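Local structure of KLLA0F12672p (Kluyveromyces lactis, 4M3O) at residues A[5-10]-A[35-40]; A[25-30]-A[131-136]; A[47-52]-A[121-126]; A[67-72]-A[81-86]; A[109-112]-A[116-119]. The protein probably removes phosphate from serine and tyrosine in the C-terminal domain repeats of RNA polymerase II, this chain being its zinc-binding N-terminal part. All coordinates share one frame; numbering follows the deposited sequence. Where two conformers were deposited one is given.

From the N terminus, interaction 1 closes the first loop by bringing helix 5-13 against the end of helix 24-40. Interaction 2 starts on that second helix, inside the first loop, so the two cross; it closes only at 131-136, beyond helix 114-125. Everything else nests within it. Interaction 3 joins helix 46-52 to helix 114-125 and encloses the two remaining loops, which follow in series: interaction 4, where the end of helix 58-70 meets the loop at 81-86, and interaction 5, where 109-112 turns into helix 114-125 beside zinc. Interaction 1 touches both interaction 3 and interaction 4, and interaction 4 touches interaction 5, linking the helical part to the metal site.

Interaction 1: A[5-10]-A[35-40]; sequences IEEIKE and IDLLIT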
# COMPACT_ATOMS: atom_id res chain seq x y z
N ILE A 5 1.86 10.97 -4.45
CA ILE A 5 0.72 10.92 -5.37
C ILE A 5 1.12 11.19 -6.82
O ILE A 5 0.75 10.46 -7.80
CB ILE A 5 -0.32 11.97 -4.94
CG1 ILE A 5 -0.92 11.58 -3.61
CG2 ILE A 5 -1.39 12.12 -6.02
CD1 ILE A 5 -2.05 12.43 -3.11
N GLU A 6 1.93 12.25 -6.95
CA GLU A 6 2.41 12.75 -8.26
C GLU A 6 3.18 11.67 -9.01
O GLU A 6 2.98 11.42 -10.20
CB GLU A 6 3.31 13.99 -8.03
CG GLU A 6 2.56 15.32 -7.69
CD GLU A 6 1.65 15.28 -6.44
OE1 GLU A 6 2.10 14.83 -5.33
OE2 GLU A 6 0.48 15.71 -6.57
N GLU A 7 4.10 11.07 -8.31
CA GLU A 7 4.87 9.93 -8.82
C GLU A 7 4.02 8.72 -9.25
O GLU A 7 4.21 8.14 -10.32
CB GLU A 7 5.79 9.49 -7.69
CG GLU A 7 7.22 9.31 -8.08
CD GLU A 7 7.66 7.90 -7.93
OE1 GLU A 7 7.14 7.04 -8.68
OE2 GLU A 7 8.49 7.65 -7.06
N ILE A 8 3.09 8.32 -8.39
CA ILE A 8 2.16 7.21 -8.72
C ILE A 8 1.43 7.50 -10.03
O ILE A 8 1.37 6.65 -10.91
CB ILE A 8 1.19 6.95 -7.58
CG1 ILE A 8 1.98 6.36 -6.39
CG2 ILE A 8 0.07 5.96 -8.00
CD1 ILE A 8 1.28 6.57 -5.08
N LYS A 9 0.96 8.73 -10.20
CA LYS A 9 0.20 9.11 -11.40
C LYS A 9 1.09 8.99 -12.60
O LYS A 9 0.70 8.48 -13.63
CB LYS A 9 -0.33 10.52 -11.26
CG LYS A 9 -1.51 10.58 -10.31
CD LYS A 9 -2.00 12.01 -10.10
CE LYS A 9 -3.22 12.05 -9.20
NZ LYS A 9 -3.85 13.40 -9.23
N GLU A 10 2.33 9.41 -12.44
CA GLU A 10 3.28 9.36 -13.54
C GLU A 10 3.78 7.96 -13.89
O GLU A 10 3.90 7.63 -15.08
CB GLU A 10 4.47 10.28 -13.23
CG GLU A 10 4.31 11.68 -13.78
CD GLU A 10 4.23 11.65 -15.28
OE1 GLU A 10 5.15 11.10 -15.91
OE2 GLU A 10 3.24 12.17 -15.80
N ILE A 35 2.33 -2.00 -6.40
CA ILE A 35 3.03 -2.83 -5.42
C ILE A 35 4.54 -2.82 -5.61
O ILE A 35 5.31 -2.59 -4.65
CB ILE A 35 2.42 -4.26 -5.40
CG1 ILE A 35 1.07 -4.21 -4.67
CG2 ILE A 35 3.36 -5.23 -4.72
CD1 ILE A 35 0.00 -5.16 -5.18
N ASP A 36 4.97 -2.98 -6.84
CA ASP A 36 6.39 -2.86 -7.18
C ASP A 36 7.00 -1.53 -6.72
O ASP A 36 8.14 -1.50 -6.20
CB ASP A 36 6.60 -2.98 -8.70
CG ASP A 36 7.05 -4.38 -9.14
OD1 ASP A 36 6.42 -4.95 -10.06
OD2 ASP A 36 8.07 -4.90 -8.59
N LEU A 37 6.28 -0.43 -6.95
CA LEU A 37 6.76 0.89 -6.53
C LEU A 37 6.85 0.93 -5.03
O LEU A 37 7.81 1.47 -4.47
CB LEU A 37 5.81 2.00 -6.99
CG LEU A 37 6.34 3.42 -6.71
CD1 LEU A 37 7.68 3.63 -7.41
CD2 LEU A 37 5.32 4.46 -7.17
N LEU A 38 5.88 0.32 -4.35
CA LEU A 38 5.87 0.44 -2.86
C LEU A 38 6.80 -0.54 -2.12
O LEU A 38 6.86 -0.54 -0.90
CB LEU A 38 4.44 0.32 -2.33
CG LEU A 38 3.51 1.41 -2.92
CD1 LEU A 38 2.08 1.25 -2.49
CD2 LEU A 38 4.04 2.79 -2.56
N ILE A 39 7.50 -1.38 -2.86
CA ILE A 39 8.59 -2.19 -2.27
C ILE A 39 10.00 -1.65 -2.56
O ILE A 39 10.94 -1.95 -1.81
CB ILE A 39 8.51 -3.67 -2.68
CG1 ILE A 39 8.87 -3.80 -4.16
CG2 ILE A 39 7.12 -4.19 -2.34
CD1 ILE A 39 9.97 -4.81 -4.41
N THR A 40 10.12 -0.86 -3.63
CA THR A 40 11.36 -0.17 -3.99
C THR A 40 11.48 1.09 -3.18
O THR A 40 12.60 1.45 -2.82
CB THR A 40 11.42 0.15 -5.50
OG1 THR A 40 10.18 0.73 -5.93
CG2 THR A 40 11.60 -1.10 -6.24
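Ile8 and Leu37 mark the nearest backbone approach of the segments, with Ile8 CA 8.1 Å from Leu37 CA, a spacing bridged by side chains alone. This is helix-helix packing in a mainly helical domain: one turn of helix 5-13 lies by the last turns of helix 24-40, away from the zinc site. A single leucine does most of the work. A chi1 of -174° turns the Leu37 side chain away from its own amide and extends both methyls into the gap, where its CD2 lies 3.9 Å from Ile8 CG1. Ile8 in turn touches Ile52 of helix 46-52, which makes it a buried link among three helices. Glu7 brings its carboxylate across the same leucine, while its OE2 forms a salt bridge with Lys41, just beyond helix 24-40. Replacing Leu37 with an alanine would probably open a gap beside Ile8 and strip the apolar floor from under the Glu7 carboxylate. Glu7 OE1 sits over that floor, 3.5 Å from Leu37 CD2 and 3.7 Å from Leu37 CD1.

Interaction 2: A[25-30]-A[131-136]; sequences REVETI and ALFARV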
# COMPACT_ATOMS: atom_id res chain seq x y z
N ARG A 25 -7.03 -7.01 -17.41
CA ARG A 25 -5.56 -7.03 -17.47
C ARG A 25 -4.92 -5.72 -17.11
O ARG A 25 -3.81 -5.71 -16.60
CB ARG A 25 -5.01 -7.40 -18.85
CG ARG A 25 -5.20 -8.85 -19.21
CD ARG A 25 -4.19 -9.73 -18.48
NE ARG A 25 -4.77 -10.97 -17.99
CZ ARG A 25 -5.16 -11.97 -18.75
NH1 ARG A 25 -5.04 -11.94 -20.09
NH2 ARG A 25 -5.64 -13.04 -18.17
N GLU A 26 -5.57 -4.61 -17.49
CA GLU A 26 -5.02 -3.29 -17.25
C GLU A 26 -5.14 -3.00 -15.75
O GLU A 26 -4.26 -2.45 -15.20
CB GLU A 26 -5.77 -2.24 -18.06
CG GLU A 26 -5.46 -2.31 -19.57
CD GLU A 26 -6.45 -1.53 -20.43
OE1 GLU A 26 -6.01 -0.99 -21.46
OE2 GLU A 26 -7.67 -1.46 -20.09
N VAL A 27 -6.23 -3.40 -15.12
CA VAL A 27 -6.40 -3.29 -13.66
C VAL A 27 -5.31 -4.08 -12.92
O VAL A 27 -4.66 -3.58 -11.99
CB VAL A 27 -7.77 -3.80 -13.21
CG1 VAL A 27 -7.82 -3.93 -11.71
CG2 VAL A 27 -8.89 -2.85 -13.64
N GLU A 28 -5.09 -5.32 -13.36
CA GLU A 28 -4.00 -6.11 -12.76
C GLU A 28 -2.63 -5.43 -12.96
O GLU A 28 -1.74 -5.56 -12.11
CB GLU A 28 -3.97 -7.52 -13.37
CG GLU A 28 -5.20 -8.35 -13.03
CD GLU A 28 -5.29 -9.68 -13.84
OE1 GLU A 28 -4.51 -9.89 -14.81
OE2 GLU A 28 -6.18 -10.53 -13.52
N THR A 29 -2.43 -4.81 -14.12
CA THR A 29 -1.13 -4.19 -14.42
C THR A 29 -0.92 -3.00 -13.44
O THR A 29 0.19 -2.75 -12.97
CB THR A 29 -1.04 -3.73 -15.91
OG1 THR A 29 -1.31 -4.84 -16.78
CG2 THR A 29 0.35 -3.09 -16.29
N ILE A 30 -1.98 -2.27 -13.14
CA ILE A 30 -1.92 -1.14 -12.17
C ILE A 30 -1.48 -1.63 -10.77
O ILE A 30 -0.49 -1.13 -10.20
CB ILE A 30 -3.30 -0.39 -12.07
CG1 ILE A 30 -3.59 0.38 -13.39
CG2 ILE A 30 -3.35 0.59 -10.91
CD1 ILE A 30 -5.03 0.90 -13.53
N ALA A 131 -13.45 -5.50 -5.32
CA ALA A 131 -12.42 -5.80 -6.26
C ALA A 131 -12.12 -4.50 -6.94
O ALA A 131 -13.02 -3.67 -7.15
CB ALA A 131 -12.91 -6.85 -7.25
N LEU A 132 -10.84 -4.31 -7.24
CA LEU A 132 -10.38 -3.13 -7.96
C LEU A 132 -11.13 -2.91 -9.23
O LEU A 132 -11.47 -1.77 -9.60
CB LEU A 132 -8.92 -3.25 -8.32
CG LEU A 132 -7.99 -2.41 -7.51
CD1 LEU A 132 -7.80 -3.16 -6.19
CD2 LEU A 132 -6.68 -2.16 -8.27
N PHE A 133 -11.39 -4.02 -9.92
CA PHE A 133 -12.04 -3.99 -11.22
C PHE A 133 -13.46 -3.41 -11.02
O PHE A 133 -13.94 -2.75 -11.92
CB PHE A 133 -12.05 -5.40 -11.86
CG PHE A 133 -12.77 -5.47 -13.17
CD1 PHE A 133 -12.23 -4.89 -14.31
CD2 PHE A 133 -13.99 -6.15 -13.27
CE1 PHE A 133 -12.90 -4.91 -15.53
CE2 PHE A 133 -14.67 -6.20 -14.49
CZ PHE A 133 -14.11 -5.59 -15.63
N ALA A 134 -14.07 -3.59 -9.83
CA ALA A 134 -15.45 -3.07 -9.56
C ALA A 134 -15.47 -1.64 -9.03
O ALA A 134 -16.54 -1.07 -8.73
CB ALA A 134 -16.21 -3.99 -8.60
N ARG A 135 -14.31 -0.99 -8.97
CA ARG A 135 -14.24 0.37 -8.45
C ARG A 135 -14.33 1.36 -9.63
O ARG A 135 -13.32 1.74 -10.24
CB ARG A 135 -12.96 0.56 -7.62
CG ARG A 135 -12.96 -0.23 -6.33
CD ARG A 135 -11.63 -0.09 -5.60
NE ARG A 135 -11.50 -1.08 -4.54
CZ ARG A 135 -10.72 -0.99 -3.46
NH1 ARG A 135 -9.88 0.01 -3.23
NH2 ARG A 135 -10.70 -2.01 -2.63
N VAL A 136 -15.55 1.77 -9.97
CA VAL A 136 -15.76 2.49 -11.24
C VAL A 136 -14.98 3.79 -11.27
O VAL A 136 -15.08 4.64 -10.37
CB VAL A 136 -17.25 2.77 -11.57
CG1 VAL A 136 -18.14 1.55 -11.22
CG2 VAL A 136 -17.74 4.04 -10.89
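The carbonyl oxygen of Arg25, in the helix whose Val27 meets Leu132 and Phe133, is gripped twice by one residue: Thr29 OG1 donates to Arg25 O at 2.7 Å, and Thr29 N reaches the same oxygen from the opposite face of the carbonyl plane. Thr29 thereby satisfies its hydroxyl on its own helix and takes no part in the contact itself, which is apolar and rests on one forked side chain. Val27 CG1 lies 3.6 Å from Leu132 CB and also meets the methyl CD2 of that leucine. The other branch, CG2, comes to the edge of the Phe133 ring near its plane, with Val27 CG2 4.0 Å from Phe133 CD1. The side chains of Val27 and Phe133 cross at about a right angle, and it is the ring edge at CD1 that meets the valine. An alanine in place of Val27 would lack both branches and is likely to leave Leu132 CB and the ring edge without their partner. Across from the helix, residues 131-136 form a short turn, in which Ala134 N bonds to Ala131 O at 2.9 Å. Arg135 anchors this turn inward by bonds to the backbone oxygens of Arg54 and Leu56. Around the surface contact, Leu132 also touches Ser31 and Phe133 touches Ile24, both on helix 24-40, while Ile30 packs on Val12 and Leu13 of helix 5-13.

Interaction 3: A[47-52]-A[121-126]; sequences RTMKYI and QFYQFQ
Tyr123 of helix 114-125 reaches across to helix 46-52 and meets Met49 twice, in a buried helix-helix contact that combines a hydrogen bond with a Met-aromatic contact. The tight part is the ring. Met49 CE stands 3.6 Å from the centroid of the Tyr123 ring and only 5° off its normal, a CH-pi contact over the centre of one face. The sulfur follows farther out, with Met49 SD 4.8 Å from the same centroid. A bend at chi2 (52°) folds the methionine back over the ring instead of letting it run past. Elsewhere around the phenol, Tyr61 brings its own ring against Tyr123, and Leu151 from the C-terminal loop touches it as well. The side nearer solvent is looser and polar. There Gln126 turns back to the preceding turn of the chain, its NE2 bonding to Phe122 O at 2.9 Å and also to Gln150 O, and there too lies Lys50, whose NZ bonds to Ile149 O. Back in the interior, the buried hydroxyl is both satisfied and hemmed in: Tyr123 OH donates to Met49 O at 2.7 Å, tilted 24° from the carbonyl plane, and that same OH lies 3.6 Å from Ile52 CB.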
# COMPACT_ATOMS: atom_id res chain seq x y z
N ARG A 47 -0.77 12.02 2.99
CA ARG A 47 -1.73 12.30 1.93
C ARG A 47 -1.59 11.22 0.85
O ARG A 47 -2.58 10.81 0.21
CB ARG A 47 -1.58 13.74 1.37
CG ARG A 47 -0.36 14.01 0.51
CD ARG A 47 -0.27 15.47 0.05
NE ARG A 47 -0.87 15.72 -1.27
CZ ARG A 47 -0.28 15.48 -2.44
NH1 ARG A 47 0.95 14.94 -2.55
NH2 ARG A 47 -0.95 15.76 -3.56
N THR A 48 -0.36 10.74 0.65
CA THR A 48 -0.11 9.72 -0.31
C THR A 48 -0.70 8.34 0.17
O THR A 48 -1.34 7.59 -0.56
CB THR A 48 1.40 9.65 -0.63
OG1 THR A 48 1.90 10.94 -1.06
CG2 THR A 48 1.64 8.61 -1.75
N MET A 49 -0.52 8.08 1.44
CA MET A 49 -1.01 6.89 2.12
C MET A 49 -2.53 6.84 2.01
O MET A 49 -3.13 5.78 1.66
CB MET A 49 -0.48 7.01 3.54
CG MET A 49 -0.36 5.78 4.33
SD MET A 49 0.54 4.40 3.60
CE MET A 49 -0.15 3.31 4.82
N LYS A 50 -3.19 7.98 2.16
CA LYS A 50 -4.66 8.03 2.01
C LYS A 50 -5.08 7.87 0.55
O LYS A 50 -6.11 7.24 0.27
CB LYS A 50 -5.25 9.31 2.51
CG LYS A 50 -5.05 9.58 4.00
CD LYS A 50 -5.20 11.11 4.26
CE LYS A 50 -4.92 11.45 5.73
NZ LYS A 50 -6.13 11.27 6.58
N TYR A 51 -4.28 8.39 -0.36
CA TYR A 51 -4.55 8.22 -1.80
C TYR A 51 -4.45 6.73 -2.25
O TYR A 51 -5.26 6.26 -3.01
CB TYR A 51 -3.56 9.10 -2.59
CG TYR A 51 -3.58 8.93 -4.06
CD1 TYR A 51 -4.63 9.43 -4.83
CD2 TYR A 51 -2.55 8.25 -4.71
CE1 TYR A 51 -4.66 9.25 -6.22
CE2 TYR A 51 -2.54 8.10 -6.10
CZ TYR A 51 -3.60 8.60 -6.85
OH TYR A 51 -3.59 8.39 -8.21
N ILE A 52 -3.41 6.04 -1.80
CA ILE A 52 -3.15 4.59 -2.09
C ILE A 52 -4.34 3.68 -1.92
O ILE A 52 -4.49 2.70 -2.63
CB ILE A 52 -2.05 4.06 -1.13
CG1 ILE A 52 -0.77 4.76 -1.39
CG2 ILE A 52 -1.73 2.62 -1.36
CD1 ILE A 52 -0.58 5.01 -2.84
N GLN A 121 -2.54 -2.42 11.03
CA GLN A 121 -3.89 -2.94 11.26
C GLN A 121 -5.02 -1.86 11.12
O GLN A 121 -6.05 -2.08 10.47
CB GLN A 121 -3.98 -3.37 12.73
CG GLN A 121 -3.22 -4.63 13.04
CD GLN A 121 -3.55 -5.11 14.46
OE1 GLN A 121 -3.41 -4.36 15.43
NE2 GLN A 121 -4.07 -6.30 14.56
N PHE A 122 -4.76 -0.70 11.72
CA PHE A 122 -5.69 0.42 11.69
C PHE A 122 -5.98 0.80 10.25
O PHE A 122 -7.16 0.97 9.85
CB PHE A 122 -5.09 1.59 12.47
CG PHE A 122 -6.01 2.77 12.67
CD1 PHE A 122 -6.04 3.81 11.76
CD2 PHE A 122 -6.84 2.88 13.81
CE1 PHE A 122 -6.86 4.94 11.98
CE2 PHE A 122 -7.69 3.99 14.00
CZ PHE A 122 -7.67 5.02 13.08
N TYR A 123 -4.92 0.89 9.45
CA TYR A 123 -5.09 1.22 8.03
C TYR A 123 -5.82 0.09 7.29
O TYR A 123 -6.72 0.36 6.52
CB TYR A 123 -3.74 1.48 7.40
CG TYR A 123 -3.71 1.92 5.98
CD1 TYR A 123 -4.04 3.22 5.62
CD2 TYR A 123 -3.30 1.04 4.97
CE1 TYR A 123 -4.00 3.62 4.30
CE2 TYR A 123 -3.22 1.44 3.63
CZ TYR A 123 -3.58 2.74 3.30
OH TYR A 123 -3.48 3.15 1.99
N GLN A 124 -5.42 -1.16 7.51
CA GLN A 124 -5.98 -2.30 6.78
C GLN A 124 -7.43 -2.47 7.08
O GLN A 124 -8.22 -2.74 6.17
CB GLN A 124 -5.23 -3.61 7.09
CG GLN A 124 -5.80 -4.72 6.28
CD GLN A 124 -5.30 -6.08 6.67
OE1 GLN A 124 -5.29 -6.40 7.82
NE2 GLN A 124 -4.94 -6.91 5.68
N PHE A 125 -7.79 -2.36 8.36
CA PHE A 125 -9.21 -2.46 8.74
C PHE A 125 -10.11 -1.53 7.92
O PHE A 125 -11.28 -1.85 7.72
CB PHE A 125 -9.41 -2.14 10.23
CG PHE A 125 -8.80 -3.12 11.16
CD1 PHE A 125 -8.68 -4.43 10.82
CD2 PHE A 125 -8.41 -2.73 12.42
CE1 PHE A 125 -8.12 -5.35 11.69
CE2 PHE A 125 -7.86 -3.62 13.31
CZ PHE A 125 -7.73 -4.95 12.96
N GLN A 126 -9.59 -0.43 7.41
CA GLN A 126 -10.46 0.48 6.70
C GLN A 126 -10.48 0.21 5.20
O GLN A 126 -11.20 0.85 4.49
CB GLN A 126 -10.02 1.93 6.91
CG GLN A 126 -10.06 2.36 8.38
CD GLN A 126 -9.30 3.66 8.53
OE1 GLN A 126 -9.80 4.67 8.16
NE2 GLN A 126 -8.09 3.62 9.04

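Interaction 4: A[67-72]-A[81-86]; sequences ERNLVK and KSQARV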
# COMPACT_ATOMS: atom_id res chain seq x y z
N GLU A 67 5.64 -8.80 0.72
CA GLU A 67 6.66 -8.43 -0.27
C GLU A 67 7.63 -7.41 0.29
O GLU A 67 8.85 -7.50 0.05
CB GLU A 67 5.97 -7.89 -1.52
CG GLU A 67 6.49 -8.30 -2.85
CD GLU A 67 6.52 -9.77 -3.01
OE1 GLU A 67 7.63 -10.28 -3.18
OE2 GLU A 67 5.44 -10.40 -2.95
N ARG A 68 7.14 -6.48 1.12
CA ARG A 68 8.07 -5.52 1.74
C ARG A 68 9.03 -6.20 2.73
O ARG A 68 10.26 -5.88 2.80
CB ARG A 68 7.33 -4.35 2.41
CG ARG A 68 6.85 -3.26 1.45
CD ARG A 68 5.99 -2.24 2.16
NE ARG A 68 6.69 -1.51 3.21
CZ ARG A 68 7.42 -0.43 2.99
NH1 ARG A 68 7.57 0.02 1.73
NH2 ARG A 68 8.03 0.19 4.02
N ASN A 69 8.49 -7.12 3.51
CA ASN A 69 9.33 -7.88 4.41
C ASN A 69 10.47 -8.71 3.68
O ASN A 69 11.59 -8.77 4.15
CB ASN A 69 8.46 -8.81 5.26
CG ASN A 69 7.58 -8.07 6.25
OD1 ASN A 69 7.73 -6.85 6.51
ND2 ASN A 69 6.65 -8.81 6.81
N LEU A 70 10.15 -9.28 2.53
CA LEU A 70 11.13 -10.04 1.71
C LEU A 70 12.28 -9.19 1.22
O LEU A 70 13.29 -9.74 0.86
CB LEU A 70 10.49 -10.67 0.48
CG LEU A 70 9.42 -11.71 0.78
CD1 LEU A 70 8.72 -12.07 -0.52
CD2 LEU A 70 10.10 -12.95 1.34
N VAL A 71 12.10 -7.87 1.15
CA VAL A 71 13.22 -6.97 0.84
C VAL A 71 13.67 -6.19 2.12
O VAL A 71 14.27 -5.11 2.09
CB VAL A 71 12.85 -6.06 -0.33
CG1 VAL A 71 14.03 -5.22 -0.79
CG2 VAL A 71 12.31 -6.89 -1.49
N LYS A 72 13.39 -6.79 3.24
CA LYS A 72 13.76 -6.25 4.54
C LYS A 72 13.19 -4.86 4.86
O LYS A 72 13.81 -4.05 5.54
CB LYS A 72 15.26 -6.33 4.77
CG LYS A 72 15.75 -7.78 4.66
CD LYS A 72 17.24 -7.87 4.87
CE LYS A 72 17.79 -9.15 4.27
NZ LYS A 72 19.26 -9.07 4.37
N LYS A 81 12.41 1.72 8.05
CA LYS A 81 13.18 0.67 8.74
C LYS A 81 12.79 -0.74 8.26
O LYS A 81 11.83 -0.92 7.48
CB LYS A 81 12.97 0.76 10.25
CG LYS A 81 13.21 2.18 10.71
CD LYS A 81 13.04 2.36 12.19
CE LYS A 81 12.93 3.85 12.47
NZ LYS A 81 13.46 4.14 13.82
N SER A 82 13.54 -1.72 8.77
CA SER A 82 13.24 -3.16 8.62
C SER A 82 12.33 -3.63 9.68
O SER A 82 12.30 -3.02 10.76
CB SER A 82 14.53 -3.96 8.82
OG SER A 82 15.42 -3.58 7.84
N GLN A 83 11.70 -4.76 9.47
CA GLN A 83 11.03 -5.44 10.53
C GLN A 83 12.07 -5.69 11.59
O GLN A 83 13.23 -5.71 11.32
CB GLN A 83 10.41 -6.73 10.04
CG GLN A 83 11.39 -7.72 9.43
CD GLN A 83 11.54 -7.57 7.93
OE1 GLN A 83 11.85 -6.51 7.44
NE2 GLN A 83 11.35 -8.63 7.22
N ALA A 84 11.66 -5.83 12.83
CA ALA A 84 12.63 -5.94 13.92
C ALA A 84 13.37 -7.29 13.89
O ALA A 84 14.55 -7.33 14.21
CB ALA A 84 11.93 -5.77 15.26
N ARG A 85 12.65 -8.35 13.52
CA ARG A 85 13.19 -9.73 13.40
C ARG A 85 13.11 -10.24 11.95
O ARG A 85 12.14 -10.89 11.56
CB ARG A 85 12.41 -10.69 14.27
CG ARG A 85 12.20 -10.20 15.69
CD ARG A 85 13.31 -10.59 16.65
NE ARG A 85 13.09 -10.09 18.02
CZ ARG A 85 12.10 -10.46 18.85
NH1 ARG A 85 11.16 -11.34 18.48
NH2 ARG A 85 12.03 -9.96 20.09
N VAL A 86 14.12 -9.91 11.16
CA VAL A 86 14.15 -10.33 9.77
C VAL A 86 14.32 -11.84 9.72
O VAL A 86 15.25 -12.37 10.31
CB VAL A 86 15.28 -9.65 9.00
CG1 VAL A 86 15.36 -10.22 7.60
CG2 VAL A 86 15.06 -8.15 8.99
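Gln83 and Ser82 each donate to a backbone oxygen, one in the last turn of helix 58-70, the other just past it. Gln83 NE2 bonds to Asn69 O at 3.1 Å, nearly straight at 173°, with the oxygen in the plane of the glutamine amide. Ser82 OG donates to Lys72 O at 2.8 Å, and Ser82 CA adds a CA-H...O contact to the same oxygen. The other end of the Gln83 amide rests against the turn, OE1 lying 3.3 Å from Lys72 C. To get there, Gln83 places CG between its backbone N and carbonyl carbon (chi1 58°) and then bends at chi2. One shell out is a Schellman motif: Lys72, with positive phi, ends the helix as Lys72 N returns to Asn69 O at 2.8 Å and Arg73 N to Arg68 O. Asn69 O is therefore held from opposite faces, by Lys72 N and Gln83 NE2. Farther out, backbone bonds of Lys81 with the zinc ligand Cys74 and of Ala84 with Tyr111 fix the loop, while Arg68 NE bonds to Cys74 O. Neutral side-chain donors thus hold the metal-site loop to two carbonyls: Asn69 O, probably strengthened as an acceptor by the helix dipole, and Lys72 O in the turn just beyond.

Interaction 5: A[109-112]-A[116-119]; sequences TEYC and HFRC. With ZN (zinc ion), chain C.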
# COMPACT_ATOMS: atom_id res chain seq x y z
N THR A 109 8.06 -9.90 13.34
CA THR A 109 8.63 -10.48 12.12
C THR A 109 8.18 -9.69 10.86
O THR A 109 8.77 -9.82 9.80
CB THR A 109 8.31 -11.98 12.02
OG1 THR A 109 6.91 -12.14 11.79
CG2 THR A 109 8.71 -12.71 13.32
N GLU A 110 7.19 -8.81 11.03
CA GLU A 110 6.59 -8.03 9.96
C GLU A 110 6.73 -6.49 10.10
O GLU A 110 6.70 -5.75 9.11
CB GLU A 110 5.13 -8.41 9.86
CG GLU A 110 4.88 -9.86 9.51
CD GLU A 110 3.41 -10.20 9.43
OE1 GLU A 110 2.53 -9.39 9.82
OE2 GLU A 110 3.12 -11.32 9.01
N TYR A 111 6.96 -6.04 11.32
CA TYR A 111 7.04 -4.62 11.64
C TYR A 111 8.24 -4.35 12.48
O TYR A 111 8.67 -5.24 13.20
CB TYR A 111 5.74 -4.21 12.39
CG TYR A 111 4.59 -4.45 11.52
CD1 TYR A 111 3.81 -5.61 11.66
CD2 TYR A 111 4.28 -3.55 10.49
CE1 TYR A 111 2.75 -5.85 10.78
CE2 TYR A 111 3.21 -3.78 9.63
CZ TYR A 111 2.45 -4.93 9.77
OH TYR A 111 1.43 -5.18 8.85
N CYS A 112 8.68 -3.10 12.47
CA CYS A 112 9.79 -2.62 13.30
C CYS A 112 9.42 -2.57 14.78
O CYS A 112 10.28 -2.82 15.64
CB CYS A 112 10.26 -1.20 12.85
SG CYS A 112 8.99 0.10 12.96
N HIS A 116 3.88 0.23 14.86
CA HIS A 116 3.71 0.06 13.39
C HIS A 116 2.85 -1.13 13.05
O HIS A 116 2.06 -1.04 12.10
CB HIS A 116 5.04 0.14 12.64
CG HIS A 116 5.46 1.55 12.35
ND1 HIS A 116 6.56 1.88 11.61
CD2 HIS A 116 4.85 2.73 12.66
CE1 HIS A 116 6.64 3.20 11.50
NE2 HIS A 116 5.61 3.74 12.13
N PHE A 117 2.94 -2.21 13.83
CA PHE A 117 1.88 -3.24 13.81
C PHE A 117 0.44 -2.63 13.93
O PHE A 117 -0.40 -2.90 13.11
CB PHE A 117 2.12 -4.30 14.91
CG PHE A 117 1.04 -5.32 15.01
CD1 PHE A 117 0.55 -5.97 13.92
CD2 PHE A 117 0.51 -5.63 16.26
CE1 PHE A 117 -0.45 -6.93 14.04
CE2 PHE A 117 -0.49 -6.56 16.38
CZ PHE A 117 -0.96 -7.24 15.30
N ARG A 118 0.20 -1.80 14.93
CA ARG A 118 -1.15 -1.22 15.16
C ARG A 118 -1.54 -0.23 14.05
O ARG A 118 -2.68 -0.19 13.61
CB ARG A 118 -1.21 -0.57 16.57
CG ARG A 118 -1.05 -1.53 17.74
CD ARG A 118 -2.14 -2.61 17.70
NE ARG A 118 -2.40 -3.22 19.01
CZ ARG A 118 -3.06 -4.38 19.19
NH1 ARG A 118 -3.47 -5.13 18.18
NH2 ARG A 118 -3.33 -4.80 20.41
N CYS A 119 -0.60 0.61 13.62
CA CYS A 119 -0.89 1.57 12.56
C CYS A 119 -1.29 0.85 11.28
O CYS A 119 -2.18 1.28 10.53
CB CYS A 119 0.33 2.47 12.30
SG CYS A 119 0.80 3.57 13.63
ZN ZN C . 8.11 0.45 10.88
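One face of the Tyr111 ring is covered by Phe117 CA, which stands 3.9 Å from the Tyr111 centroid and 17° off the ring normal, a CH-pi contact offset toward the rim. For the phenylalanine ring the contact is at an edge, with Tyr111 CE1 near the plane of the Phe117 ring and 3.8 Å from Phe117 CD1. The two rings are inclined to each other by 46°. Phe117 also meets the ring of Tyr107, almost parallel to it, and Tyr111 OH is hydrogen-bonded to Ser120 OG one turn farther along the helix. The third flat group, the imidazole of His116, gives its ND1 to zinc at 2.2 Å, while its NE2 is hydrogen-bonded to Glu154 OE2. Cys112 SG joins the metal at 2.3 Å from zinc and sits 3.3 Å from His116 ND1, a closeness set by the shared ion. A chi1 of 61° carries the Cys112 sulfur to the metal. Cys74 and Cys79 complete the site, as befits the zinc finger of the Rtr1/RPAP2 family. Tyr111 touches Cys74, so the aromatic packing borders the metal shell. Three thiolate sulfurs and one imidazole nitrogen are consistent with a structural zinc that ties loop to helix, while the Glu154 carboxylate is likely to polarise the imidazole and strengthen its hold through ND1.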